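Local coordinates for protein acyl-CoA hydrolase (Bacillus cereus, PDB 1Y7U) that probably hydrolyses long-chain fatty acyl-CoA thioesters and binds coenzyme A and calcium as a hotdog-fold acyl-CoA thioesterase, at residues I160-A163 with E164-V168. Sequence-based numbering, arbitrary orientation. Where two conformers were deposited one is given.
Sequences IRKA and ESKKV. With COA (coenzyme A), chain F.
The side chains of Arg161 and Glu164 lie side by side and point the same way, with guanidinium and carboxylate planes 36° apart. OE2 of Glu164 lies obliquely to the guanidinium, well out of its plane and 3.1 Å from NH2 of Arg161, a salt bridge of charge attraction without a directed N-H. Bends at chi2 and chi3 of Arg161 turn its end toward the following helical turn, whereas Glu164 reaches back to the guanidinium with a chain extended beyond CG (chi2 -175°). Trp69 of the second subunit packs on Arg161. Lys162 heads for the adenine of coenzyme A with CG anti to its backbone N (chi1 -163°); its CE comes near the ring nitrogen N7A. One turn on, Lys166 slants across Lys162, NZ of Lys166 4.4 Å from NZ of Lys162; of these like charges only Lys162 touches the cofactor. Ser165 OG is hydrogen-bonded to Asp71 OD2 of the second subunit, whose OD1 holds coenzyme A. Backbone i to i+4 bonds join the segments. An i, i+3 ion pair and lysines at i, i+4 are characteristic of an alpha-helix, here the C-terminal helix 142-170 beside the coenzyme A site of a hotdog-fold thioesterase.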
loop_
_atom_site.group_PDB
_atom_site.type_symbol
_atom_site.label_atom_id
_atom_site.label_comp_id
_atom_site.label_asym_id
_atom_site.label_seq_id
_atom_site.Cartn_x
_atom_site.Cartn_y
_atom_site.Cartn_z
ATOM N N ILE A 160 20.747 -27.903 -13.013
ATOM C CA ILE A 160 21.125 -27.353 -14.310
ATOM C C ILE A 160 20.751 -25.876 -14.285
ATOM O O ILE A 160 21.578 -25.003 -14.559
ATOM C CB ILE A 160 20.342 -27.984 -15.484
ATOM C CG1 ILE A 160 19.967 -29.432 -15.171
ATOM C CG2 ILE A 160 21.170 -27.894 -16.754
ATOM C CD1 ILE A 160 21.142 -30.350 -14.911
ATOM N N ARG A 161 19.491 -25.608 -13.955
ATOM C CA ARG A 161 18.972 -24.247 -13.890
ATOM C C ARG A 161 19.895 -23.337 -13.088
ATOM O O ARG A 161 20.400 -22.338 -13.602
ATOM C CB ARG A 161 17.576 -24.257 -13.267
ATOM C CG ARG A 161 16.553 -25.046 -14.064
ATOM C CD ARG A 161 16.160 -24.326 -15.340
ATOM N NE ARG A 161 16.262 -25.190 -16.514
ATOM C CZ ARG A 161 17.401 -25.474 -17.142
ATOM N NH1 ARG A 161 17.399 -26.275 -18.202
ATOM N NH2 ARG A 161 18.543 -24.948 -16.719
ATOM N N LYS A 162 20.112 -23.689 -11.826
ATOM C CA LYS A 162 20.974 -22.904 -10.964
ATOM C C LYS A 162 22.273 -22.624 -11.707
ATOM O O LYS A 162 22.744 -21.488 -11.770
ATOM C CB LYS A 162 21.275 -23.679 -9.692
ATOM C CG LYS A 162 21.812 -22.834 -8.571
ATOM C CD LYS A 162 22.275 -23.722 -7.433
ATOM C CE LYS A 162 22.211 -22.992 -6.107
ATOM N NZ LYS A 162 22.424 -21.532 -6.294
ATOM N N ALA A 163 22.845 -23.673 -12.283
ATOM C CA ALA A 163 24.092 -23.545 -13.016
ATOM C C ALA A 163 23.983 -22.502 -14.121
ATOM O O ALA A 163 24.847 -21.643 -14.253
ATOM C CB ALA A 163 24.487 -24.885 -13.598
ATOM N N GLU A 164 22.928 -22.568 -14.920
ATOM C CA GLU A 164 22.782 -21.594 -15.986
ATOM C C GLU A 164 22.632 -20.195 -15.403
ATOM O O GLU A 164 23.123 -19.217 -15.969
ATOM C CB GLU A 164 21.584 -21.937 -16.863
ATOM C CG GLU A 164 21.761 -23.231 -17.627
ATOM C CD GLU A 164 20.619 -23.507 -18.584
ATOM O OE1 GLU A 164 20.710 -24.498 -19.344
ATOM O OE2 GLU A 164 19.632 -22.737 -18.577
ATOM N N SER A 165 21.962 -20.098 -14.260
ATOM C CA SER A 165 21.769 -18.809 -13.618
ATOM C C SER A 165 23.100 -18.218 -13.190
ATOM O O SER A 165 23.362 -17.037 -13.416
ATOM C CB SER A 165 20.848 -18.954 -12.412
ATOM O OG SER A 165 19.525 -19.223 -12.832
ATOM N N LYS A 166 23.942 -19.036 -12.566
ATOM C CA LYS A 166 25.254 -18.570 -12.137
ATOM C C LYS A 166 26.104 -18.185 -13.344
ATOM O O LYS A 166 26.952 -17.300 -13.258
ATOM C CB LYS A 166 25.983 -19.649 -11.341
ATOM C CG LYS A 166 25.533 -19.783 -9.914
ATOM C CD LYS A 166 26.438 -20.726 -9.150
ATOM C CE LYS A 166 26.018 -20.823 -7.693
ATOM N NZ LYS A 166 26.764 -21.882 -6.931
ATOM N N LYS A 167 25.877 -18.852 -14.471
ATOM C CA LYS A 167 26.641 -18.563 -15.677
ATOM C C LYS A 167 26.301 -17.162 -16.179
ATOM O O LYS A 167 27.195 -16.357 -16.445
ATOM C CB LYS A 167 26.342 -19.610 -16.761
ATOM C CG LYS A 167 27.287 -19.567 -17.963
ATOM C CD LYS A 167 26.629 -18.970 -19.204
ATOM C CE LYS A 167 25.628 -19.933 -19.824
ATOM N NZ LYS A 167 26.286 -21.195 -20.264
ATOM N N VAL A 168 25.010 -16.868 -16.300
ATOM C CA VAL A 168 24.584 -15.555 -16.766
ATOM C C VAL A 168 25.045 -14.455 -15.817
ATOM O O VAL A 168 25.417 -13.365 -16.250
ATOM C CB VAL A 168 23.058 -15.475 -16.904
ATOM C CG1 VAL A 168 22.642 -14.056 -17.254
ATOM C CG2 VAL A 168 22.591 -16.433 -17.977
HETATM N N1A COA F . 17.045 -23.837 -6.597
HETATM C C2A COA F . 16.478 -24.828 -5.873
HETATM N N3A COA F . 17.073 -25.262 -4.730
HETATM C C4A COA F . 18.202 -24.723 -4.322
HETATM C C5A COA F . 18.755 -23.705 -5.015
HETATM C C6A COA F . 18.181 -23.237 -6.178
HETATM N N6A COA F . 18.495 -22.064 -6.724
HETATM N N7A COA F . 19.847 -23.373 -4.380
HETATM C C8A COA F . 19.975 -24.114 -3.308
HETATM N N9A COA F . 18.980 -24.978 -3.261
HETATM C C1B COA F . 18.754 -25.907 -2.150
HETATM C C2B COA F . 19.158 -27.336 -2.406
HETATM O O2B COA F . 18.004 -28.017 -2.815
HETATM C C3B COA F . 19.640 -27.874 -1.078
HETATM O O3B COA F . 18.648 -28.751 -0.732
HETATM P P3B COA F . 18.680 -30.012 0.114
HETATM O O7A COA F . 17.355 -30.263 0.435
HETATM O O8A COA F . 19.392 -30.049 1.310
HETATM O O9A COA F . 19.061 -31.094 -0.652
HETATM C C4B COA F . 19.551 -26.656 -0.206
HETATM O O4B COA F . 19.591 -25.591 -1.088
HETATM C C5B COA F . 20.687 -26.470 0.746
HETATM O O5B COA F . 21.641 -25.632 0.152
HETATM P P1A COA F . 23.157 -25.522 0.630
HETATM O O1A COA F . 24.095 -25.944 -0.413
HETATM O O2A COA F . 23.399 -26.351 1.808
HETATM O O3A COA F . 23.488 -23.995 0.894
HETATM P P2A COA F . 23.168 -22.715 0.011
HETATM O O4A COA F . 23.436 -22.892 -1.422
HETATM O O5A COA F . 24.007 -21.673 0.545
HETATM O O6A COA F . 21.646 -22.344 0.252
HETATM C CBP COA F . 20.875 -20.320 -0.916
HETATM C CCP COA F . 21.086 -21.058 0.400
HETATM C CDP COA F . 21.876 -20.698 -1.977
HETATM C CEP COA F . 19.506 -20.637 -1.458
HETATM C CAP COA F . 21.253 -18.852 -0.718
HETATM O OAP COA F . 22.416 -18.528 -1.440
HETATM C C9P COA F . 20.311 -17.741 -0.399
HETATM O O9P COA F . 20.219 -17.298 0.903
HETATM N N8P COA F . 19.603 -17.217 -1.348
HETATM C C7P COA F . 18.279 -16.738 -1.122
HETATM C C6P COA F . 18.044 -15.992 0.177
HETATM C C5P COA F . 16.933 -14.997 0.093
HETATM O O5P COA F . 16.914 -14.008 0.856
HETATM N N4P COA F . 16.019 -15.229 -0.811
HETATM C C3P COA F . 15.247 -14.173 -1.352
HETATM C C2P COA F . 16.073 -13.437 -2.365
HETATM S S1P COA F . 16.490 -11.824 -1.803
#